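Local coordinates for protein NAD(P)H-hydrate epimerase (Saccharomyces cerevisiae, PDB 1JZT) that catalyses the epimerization of the S- and R-forms of NAD(P)HX, a hydrated, damaged form of NAD(P)H, so that both epimers can be repaired, at residues 31-36 with 77-82; 176-181 with 206-211. All coordinates share one frame; numbering follows the deposited sequence.

Interaction 1. Residues 31-36 with 77-82; sequences LMELAG and CARHLK
Glu33 reaches from helix 28-46 to two consecutive residues of helix 69-83, Arg79 and His80, and shows how one carboxylate can tie two helices together. Its CG lies anti to the backbone N (chi1 -174°) and the chain then bends at chi2, which brings the carboxylate across the groove between the helices. There Arg79 grips it end-on in a two-pronged salt bridge: NH2 donates to Glu33 OE1 at 2.9 Å and NH1 to Glu33 OE2 at 2.9 Å, each N-H meeting the syn lone pair of its oxygen. Carboxylate and guanidinium are nearly coplanar, and both N-H...O bonds are fairly straight. Glu33 OE2 takes a further bond, from His80 NE2 at 2.8 Å. This donor comes from the anti side and stands 35° out of the carboxylate plane, so it leaves the syn lone pair to Arg79; ring and carboxylate planes are steeply inclined. With three bonds on two oxygens, the rotation of the carboxylate is fixed, and the neighbouring guanidinium would probably favour the ionised form of Glu33. The His80 ring also meets Phe37 edge-to-face.

One turn beyond Glu33, Gly36 brings the backbones together, its CA 4.3 Å from Cys77 CA. Its carbonyl O receives a CA-H...O contact from Cys77 CA at 3.4 Å. The short helical segments cross at -51° with a closest axis approach of 9.5 Å: a helix-helix crossing in the Rossmann-like YjeF N-terminal domain, whose helix 69-83 starts at the predicted NADPHX-binding residues.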
ATOM      1  N   LEU A  31       7.355  -0.231  12.333  1.00  9.71           N
ATOM      2  CA  LEU A  31       6.978   0.633  11.218  1.00 11.05           C
ATOM      3  C   LEU A  31       6.081  -0.056  10.192  1.00  9.91           C
ATOM      4  O   LEU A  31       5.108   0.533   9.713  1.00  9.43           O
ATOM      5  CB  LEU A  31       8.231   1.186  10.541  1.00 11.60           C
ATOM      6  CG  LEU A  31       9.120   2.064  11.431  1.00 14.24           C
ATOM      7  CD1 LEU A  31      10.254   2.649  10.595  1.00 14.20           C
ATOM      8  CD2 LEU A  31       8.297   3.186  12.064  1.00 15.63           C
HETATM    9  N   MSE A  32       6.414  -1.301   9.863  1.00  9.60           N
HETATM   10  CA  MSE A  32       5.645  -2.068   8.897  1.00  9.18           C
HETATM   11  C   MSE A  32       4.245  -2.387   9.431  1.00  8.61           C
HETATM   12  O   MSE A  32       3.258  -2.354   8.689  1.00  8.72           O
HETATM   13  CB  MSE A  32       6.402  -3.352   8.542  1.00 11.64           C
HETATM   14  CG  MSE A  32       5.786  -4.166   7.415  1.00 14.10           C
HETATM   15 SE   MSE A  32       7.109  -5.368   6.611  0.90 20.06          SE
HETATM   16  CE  MSE A  32       8.170  -4.040   5.683  1.00 15.93           C
ATOM     17  N   GLU A  33       4.158  -2.694  10.722  1.00  7.87           N
ATOM     18  CA  GLU A  33       2.870  -2.994  11.340  1.00  8.67           C
ATOM     19  C   GLU A  33       1.997  -1.740  11.298  1.00  8.72           C
ATOM     20  O   GLU A  33       0.824  -1.793  10.918  1.00  7.09           O
ATOM     21  CB  GLU A  33       3.070  -3.426  12.792  1.00  9.09           C
ATOM     22  CG  GLU A  33       1.811  -3.909  13.489  1.00 11.07           C
ATOM     23  CD  GLU A  33       1.200  -5.137  12.828  1.00 10.55           C
ATOM     24  OE1 GLU A  33       1.942  -5.943  12.217  1.00  9.40           O
ATOM     25  OE2 GLU A  33      -0.032  -5.308  12.945  1.00 10.59           O
ATOM     26  N   LEU A  34       2.574  -0.610  11.695  1.00  8.10           N
ATOM     27  CA  LEU A  34       1.842   0.654  11.698  1.00  9.08           C
ATOM     28  C   LEU A  34       1.469   1.065  10.273  1.00  8.39           C
ATOM     29  O   LEU A  34       0.360   1.531  10.035  1.00  7.99           O
ATOM     30  CB  LEU A  34       2.677   1.748  12.373  1.00  9.29           C
ATOM     31  CG  LEU A  34       2.913   1.627  13.889  1.00  9.37           C
ATOM     32  CD1 LEU A  34       3.830   2.755  14.347  1.00 11.81           C
ATOM     33  CD2 LEU A  34       1.588   1.692  14.635  1.00 12.27           C
ATOM     34  N   ALA A  35       2.388   0.878   9.325  1.00  9.28           N
ATOM     35  CA  ALA A  35       2.118   1.234   7.932  1.00  9.91           C
ATOM     36  C   ALA A  35       0.996   0.373   7.353  1.00 10.60           C
ATOM     37  O   ALA A  35       0.062   0.889   6.729  1.00  9.50           O
ATOM     38  CB  ALA A  35       3.381   1.079   7.089  1.00 10.34           C
ATOM     39  N   GLY A  36       1.096  -0.937   7.551  1.00 10.19           N
ATOM     40  CA  GLY A  36       0.076  -1.844   7.051  1.00  9.17           C
ATOM     41  C   GLY A  36      -1.273  -1.551   7.684  1.00 10.41           C
ATOM     42  O   GLY A  36      -2.323  -1.710   7.046  1.00 10.00           O
ATOM     43  N   CYS A  77      -1.415  -5.325   6.103  1.00  8.55           N
ATOM     44  CA  CYS A  77      -2.722  -4.795   5.722  1.00  8.87           C
ATOM     45  C   CYS A  77      -3.771  -5.897   5.618  1.00  7.70           C
ATOM     46  O   CYS A  77      -4.883  -5.758   6.114  1.00  7.90           O
ATOM     47  CB  CYS A  77      -2.605  -4.077   4.380  1.00 12.47           C
ATOM     48  SG  CYS A  77      -4.188  -3.583   3.654  1.00 15.74           S
ATOM     49  N   ALA A  78      -3.406  -6.986   4.952  1.00  8.47           N
ATOM     50  CA  ALA A  78      -4.299  -8.113   4.767  1.00  6.87           C
ATOM     51  C   ALA A  78      -4.813  -8.690   6.087  1.00  9.32           C
ATOM     52  O   ALA A  78      -5.985  -9.063   6.187  1.00  8.58           O
ATOM     53  CB  ALA A  78      -3.600  -9.196   3.953  1.00  8.34           C
ATOM     54  N   ARG A  79      -3.946  -8.771   7.092  1.00  8.53           N
ATOM     55  CA  ARG A  79      -4.344  -9.306   8.402  1.00  8.72           C
ATOM     56  C   ARG A  79      -5.332  -8.367   9.097  1.00  7.71           C
ATOM     57  O   ARG A  79      -6.325  -8.818   9.666  1.00  7.63           O
ATOM     58  CB  ARG A  79      -3.097  -9.542   9.280  1.00  8.70           C
ATOM     59  CG  ARG A  79      -3.370  -9.783  10.783  1.00  8.92           C
ATOM     60  CD  ARG A  79      -2.147 -10.411  11.463  1.00  9.53           C
ATOM     61  NE  ARG A  79      -0.905  -9.797  11.002  1.00 10.81           N
ATOM     62  CZ  ARG A  79      -0.442  -8.624  11.422  1.00  8.70           C
ATOM     63  NH1 ARG A  79      -1.114  -7.924  12.331  1.00  8.13           N
ATOM     64  NH2 ARG A  79       0.685  -8.142  10.909  1.00  8.11           N
ATOM     65  N   HIS A  80      -5.079  -7.062   9.047  1.00  8.08           N
ATOM     66  CA  HIS A  80      -6.001  -6.129   9.684  1.00  9.85           C
ATOM     67  C   HIS A  80      -7.357  -6.126   8.985  1.00  9.40           C
ATOM     68  O   HIS A  80      -8.392  -6.025   9.639  1.00  9.49           O
ATOM     69  CB  HIS A  80      -5.399  -4.720   9.731  1.00  9.19           C
ATOM     70  CG  HIS A  80      -4.351  -4.569  10.785  1.00 11.68           C
ATOM     71  ND1 HIS A  80      -4.657  -4.472  12.128  1.00 12.40           N
ATOM     72  CD2 HIS A  80      -3.000  -4.588  10.710  1.00 10.05           C
ATOM     73  CE1 HIS A  80      -3.540  -4.442  12.831  1.00 13.31           C
ATOM     74  NE2 HIS A  80      -2.519  -4.512  11.994  1.00 11.94           N
ATOM     75  N   LEU A  81      -7.353  -6.256   7.660  1.00  9.28           N
ATOM     76  CA  LEU A  81      -8.606  -6.287   6.907  1.00  8.23           C
ATOM     77  C   LEU A  81      -9.438  -7.492   7.304  1.00 10.02           C
ATOM     78  O   LEU A  81     -10.669  -7.424   7.342  1.00  7.97           O
ATOM     79  CB  LEU A  81      -8.331  -6.335   5.405  1.00  7.88           C
ATOM     80  CG  LEU A  81      -7.844  -5.026   4.776  1.00  6.65           C
ATOM     81  CD1 LEU A  81      -7.466  -5.266   3.316  1.00  6.92           C
ATOM     82  CD2 LEU A  81      -8.948  -3.983   4.882  1.00  8.75           C
ATOM     83  N   LYS A  82      -8.765  -8.602   7.595  1.00  9.84           N
ATOM     84  CA  LYS A  82      -9.467  -9.812   8.010  1.00 12.98           C
ATOM     85  C   LYS A  82     -10.113  -9.515   9.364  1.00 13.19           C
ATOM     86  O   LYS A  82     -11.278  -9.829   9.586  1.00 12.94           O
ATOM     87  CB  LYS A  82      -8.484 -10.982   8.130  1.00 13.43           C
ATOM     88  CG  LYS A  82      -9.126 -12.306   8.516  1.00 18.72           C
ATOM     89  CD  LYS A  82     -10.019 -12.830   7.405  1.00 21.41           C
ATOM     90  CE  LYS A  82     -10.681 -14.138   7.798  1.00 24.59           C
ATOM     91  NZ  LYS A  82     -11.532 -14.638   6.682  1.00 26.30           N
TER

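Interaction 2. Residues 176-181 with 206-211; sequences TGWDVD and SHIREN
Trp178 meets His207 and Ile208 with the outer corner of its six-membered ring, a small apolar contact between two loops. Trp178 CZ3 touches His207 CB at 4.0 Å, and Trp178 CH2 lies 4.0 Å from Ile208 CG2; both partners approach the indole obliquely. The histidine therefore packs through its methylene. His207 CG is anti to the carbonyl carbon (chi1 -70°), and the ring extends past the indole in the opposing direction. There a water bridges the loops, 2.8 Å from His207 NE2 at the ring edge and donating to Asp181 O at 2.7 Å.

The 176-181 loop follows strand 169-172 at the C-terminal end of the Rossmann-like sheet, where such enzymes commonly place their binding sites; 206-211 is part of the connection from strand 194-198 to 214-218. Farther out, Trp178 NE1 is hydrogen-bonded to Ile190 O, which limits rotation of the indole and satisfies its only N-H. The turn that follows is shaped by Asp179, whose OD1 accepts from Asp181 N at 3.0 Å through its anti lone pair, an Asx turn, and also from Lys182 N. Asp181 OD2 is hydrogen-bonded to Ser9 OG, and Val180 bonds through its backbone with Cys204.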
ATOM      1  N   THR A 176       2.378   1.632  -8.283  1.00 11.18           N
ATOM      2  CA  THR A 176       3.414   0.790  -8.869  1.00 13.16           C
ATOM      3  C   THR A 176       3.603   1.108 -10.354  1.00 13.33           C
ATOM      4  O   THR A 176       2.634   1.220 -11.102  1.00 11.95           O
ATOM      5  CB  THR A 176       3.065  -0.698  -8.680  1.00 12.80           C
ATOM      6  OG1 THR A 176       3.049  -1.004  -7.279  1.00 13.20           O
ATOM      7  CG2 THR A 176       4.084  -1.585  -9.378  1.00 10.67           C
ATOM      8  N   GLY A 177       4.851   1.281 -10.775  1.00 13.48           N
ATOM      9  CA  GLY A 177       5.108   1.580 -12.174  1.00 16.06           C
ATOM     10  C   GLY A 177       5.273   3.059 -12.469  1.00 15.81           C
ATOM     11  O   GLY A 177       5.729   3.430 -13.555  1.00 16.55           O
ATOM     12  N   TRP A 178       4.892   3.911 -11.521  1.00 15.21           N
ATOM     13  CA  TRP A 178       5.034   5.360 -11.695  1.00 13.98           C
ATOM     14  C   TRP A 178       6.456   5.762 -11.327  1.00 15.83           C
ATOM     15  O   TRP A 178       7.110   5.094 -10.522  1.00 14.67           O
ATOM     16  CB  TRP A 178       4.068   6.123 -10.775  1.00 15.35           C
ATOM     17  CG  TRP A 178       2.642   6.189 -11.239  1.00 12.22           C
ATOM     18  CD1 TRP A 178       1.994   5.295 -12.042  1.00 12.14           C
ATOM     19  CD2 TRP A 178       1.668   7.177 -10.864  1.00 12.70           C
ATOM     20  NE1 TRP A 178       0.673   5.665 -12.189  1.00 12.02           N
ATOM     21  CE2 TRP A 178       0.447   6.815 -11.479  1.00 12.23           C
ATOM     22  CE3 TRP A 178       1.709   8.335 -10.069  1.00 14.08           C
ATOM     23  CZ2 TRP A 178      -0.729   7.567 -11.324  1.00 12.99           C
ATOM     24  CZ3 TRP A 178       0.534   9.086  -9.913  1.00 14.05           C
ATOM     25  CH2 TRP A 178      -0.668   8.693 -10.542  1.00 12.12           C
ATOM     26  N   ASP A 179       6.941   6.850 -11.917  1.00 15.95           N
ATOM     27  CA  ASP A 179       8.267   7.326 -11.563  1.00 17.21           C
ATOM     28  C   ASP A 179       8.033   8.028 -10.230  1.00 16.27           C
ATOM     29  O   ASP A 179       7.297   9.010 -10.163  1.00 16.01           O
ATOM     30  CB  ASP A 179       8.793   8.311 -12.607  1.00 20.20           C
ATOM     31  CG  ASP A 179      10.218   8.740 -12.325  1.00 22.84           C
ATOM     32  OD1 ASP A 179      10.451   9.369 -11.272  1.00 22.93           O
ATOM     33  OD2 ASP A 179      11.108   8.438 -13.146  1.00 26.32           O
ATOM     34  N   VAL A 180       8.642   7.505  -9.170  1.00 17.26           N
ATOM     35  CA  VAL A 180       8.465   8.045  -7.824  1.00 15.72           C
ATOM     36  C   VAL A 180       8.606   9.557  -7.725  1.00 16.94           C
ATOM     37  O   VAL A 180       7.930  10.185  -6.916  1.00 17.02           O
ATOM     38  CB  VAL A 180       9.453   7.389  -6.823  1.00 15.77           C
ATOM     39  CG1 VAL A 180       9.193   7.910  -5.412  1.00 12.51           C
ATOM     40  CG2 VAL A 180       9.308   5.870  -6.862  1.00 14.33           C
ATOM     41  N   ASP A 181       9.467  10.148  -8.549  1.00 18.42           N
ATOM     42  CA  ASP A 181       9.668  11.596  -8.505  1.00 20.15           C
ATOM     43  C   ASP A 181       9.098  12.343  -9.704  1.00 20.80           C
ATOM     44  O   ASP A 181       8.697  13.500  -9.584  1.00 21.43           O
ATOM     45  CB  ASP A 181      11.157  11.930  -8.391  1.00 21.59           C
ATOM     46  CG  ASP A 181      11.764  11.456  -7.092  1.00 22.60           C
ATOM     47  OD1 ASP A 181      11.160  11.695  -6.025  1.00 23.18           O
ATOM     48  OD2 ASP A 181      12.856  10.854  -7.138  1.00 25.88           O
ATOM     49  N   SER A 206       1.744  14.249  -6.672  1.00 19.10           N
ATOM     50  CA  SER A 206       1.165  15.484  -7.193  1.00 20.77           C
ATOM     51  C   SER A 206       0.602  15.283  -8.601  1.00 20.33           C
ATOM     52  O   SER A 206       0.108  16.224  -9.217  1.00 20.41           O
ATOM     53  CB  SER A 206       2.224  16.584  -7.229  1.00 20.90           C
ATOM     54  OG  SER A 206       3.208  16.285  -8.205  1.00 26.35           O
ATOM     55  N   HIS A 207       0.678  14.055  -9.104  1.00 20.29           N
ATOM     56  CA  HIS A 207       0.180  13.742 -10.439  1.00 22.06           C
ATOM     57  C   HIS A 207      -1.201  13.103 -10.434  1.00 21.67           C
ATOM     58  O   HIS A 207      -1.767  12.835 -11.493  1.00 20.95           O
ATOM     59  CB  HIS A 207       1.160  12.816 -11.157  1.00 23.18           C
ATOM     60  CG  HIS A 207       2.451  13.477 -11.524  1.00 26.97           C
ATOM     61  ND1 HIS A 207       2.681  14.021 -12.769  1.00 28.99           N
ATOM     62  CD2 HIS A 207       3.571  13.710 -10.799  1.00 27.89           C
ATOM     63  CE1 HIS A 207       3.886  14.560 -12.796  1.00 29.11           C
ATOM     64  NE2 HIS A 207       4.448  14.385 -11.613  1.00 29.95           N
ATOM     65  N   ILE A 208      -1.743  12.845  -9.248  1.00 20.86           N
ATOM     66  CA  ILE A 208      -3.066  12.236  -9.165  1.00 21.05           C
ATOM     67  C   ILE A 208      -4.139  13.286  -9.434  1.00 22.80           C
ATOM     68  O   ILE A 208      -3.893  14.487  -9.312  1.00 22.08           O
ATOM     69  CB  ILE A 208      -3.340  11.621  -7.766  1.00 20.42           C
ATOM     70  CG1 ILE A 208      -3.418  12.729  -6.715  1.00 19.42           C
ATOM     71  CG2 ILE A 208      -2.252  10.603  -7.419  1.00 18.21           C
ATOM     72  CD1 ILE A 208      -3.796  12.238  -5.329  1.00 19.98           C
ATOM     73  N   ARG A 209      -5.325  12.817  -9.805  1.00 24.96           N
ATOM     74  CA  ARG A 209      -6.465  13.685 -10.070  1.00 27.98           C
ATOM     75  C   ARG A 209      -7.468  13.504  -8.941  1.00 26.64           C
ATOM     76  O   ARG A 209      -8.022  12.422  -8.772  1.00 24.82           O
ATOM     77  CB  ARG A 209      -7.131  13.309 -11.393  1.00 29.63           C
ATOM     78  CG  ARG A 209      -6.269  13.511 -12.618  1.00 34.69           C
ATOM     79  CD  ARG A 209      -7.003  13.071 -13.877  1.00 38.17           C
ATOM     80  NE  ARG A 209      -6.201  13.313 -15.072  1.00 42.33           N
ATOM     81  CZ  ARG A 209      -6.604  13.055 -16.313  1.00 43.76           C
ATOM     82  NH1 ARG A 209      -7.807  12.542 -16.532  1.00 45.49           N
ATOM     83  NH2 ARG A 209      -5.800  13.312 -17.336  1.00 44.96           N
ATOM     84  N   GLU A 210      -7.702  14.568  -8.181  1.00 27.65           N
ATOM     85  CA  GLU A 210      -8.637  14.526  -7.061  1.00 28.64           C
ATOM     86  C   GLU A 210      -9.993  13.918  -7.419  1.00 27.16           C
ATOM     87  O   GLU A 210     -10.629  13.271  -6.589  1.00 27.00           O
ATOM     88  CB  GLU A 210      -8.839  15.936  -6.490  1.00 30.95           C
ATOM     89  CG  GLU A 210      -9.090  17.015  -7.537  0.50 35.67           C
ATOM     90  CD  GLU A 210      -7.867  17.301  -8.394  1.00 39.13           C
ATOM     91  OE1 GLU A 210      -6.834  17.735  -7.834  1.00 40.60           O
ATOM     92  OE2 GLU A 210      -7.936  17.086  -9.626  1.00 39.81           O
ATOM     93  N   ASN A 211     -10.433  14.122  -8.655  1.00 26.12           N
ATOM     94  CA  ASN A 211     -11.717  13.589  -9.086  1.00 25.47           C
ATOM     95  C   ASN A 211     -11.655  12.086  -9.347  1.00 23.15           C
ATOM     96  O   ASN A 211     -12.679  11.399  -9.326  1.00 22.12           O
ATOM     97  CB  ASN A 211     -12.199  14.322 -10.346  1.00 28.53           C
ATOM     98  CG  ASN A 211     -11.164  14.323 -11.461  1.00 32.32           C
ATOM     99  OD1 ASN A 211     -10.157  15.031 -11.396  1.00 35.63           O
ATOM    100  ND2 ASN A 211     -11.407  13.520 -12.489  1.00 34.38           N
TER
HETATM  101  O   HOH W   1       6.739  15.274 -10.245  1.00 33.55           O

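In the fold
Interactions 1 and 2 do not touch: their centres are 23 Å apart, their nearest atoms about 13 Å, and they lie on opposite sides of the chain's centre. Interaction 1 lies near the predicted NADPHX site, while interaction 2 includes a predicted potassium ligand. From interaction 1, Gly36 is about 5 Å from the side chain of Asp73, a predicted NADPHX-binding residue, and about 9 Å from that of Asn70, a predicted potassium ligand. Interaction 2 contributes Thr176, another predicted ligand, hydrogen-bonded to Asp138; the side chain of Trp178 is about 6 Å from that of Phe145. Helix 69-83 and the 176-181 loop thus probably both contribute to the predicted binding region.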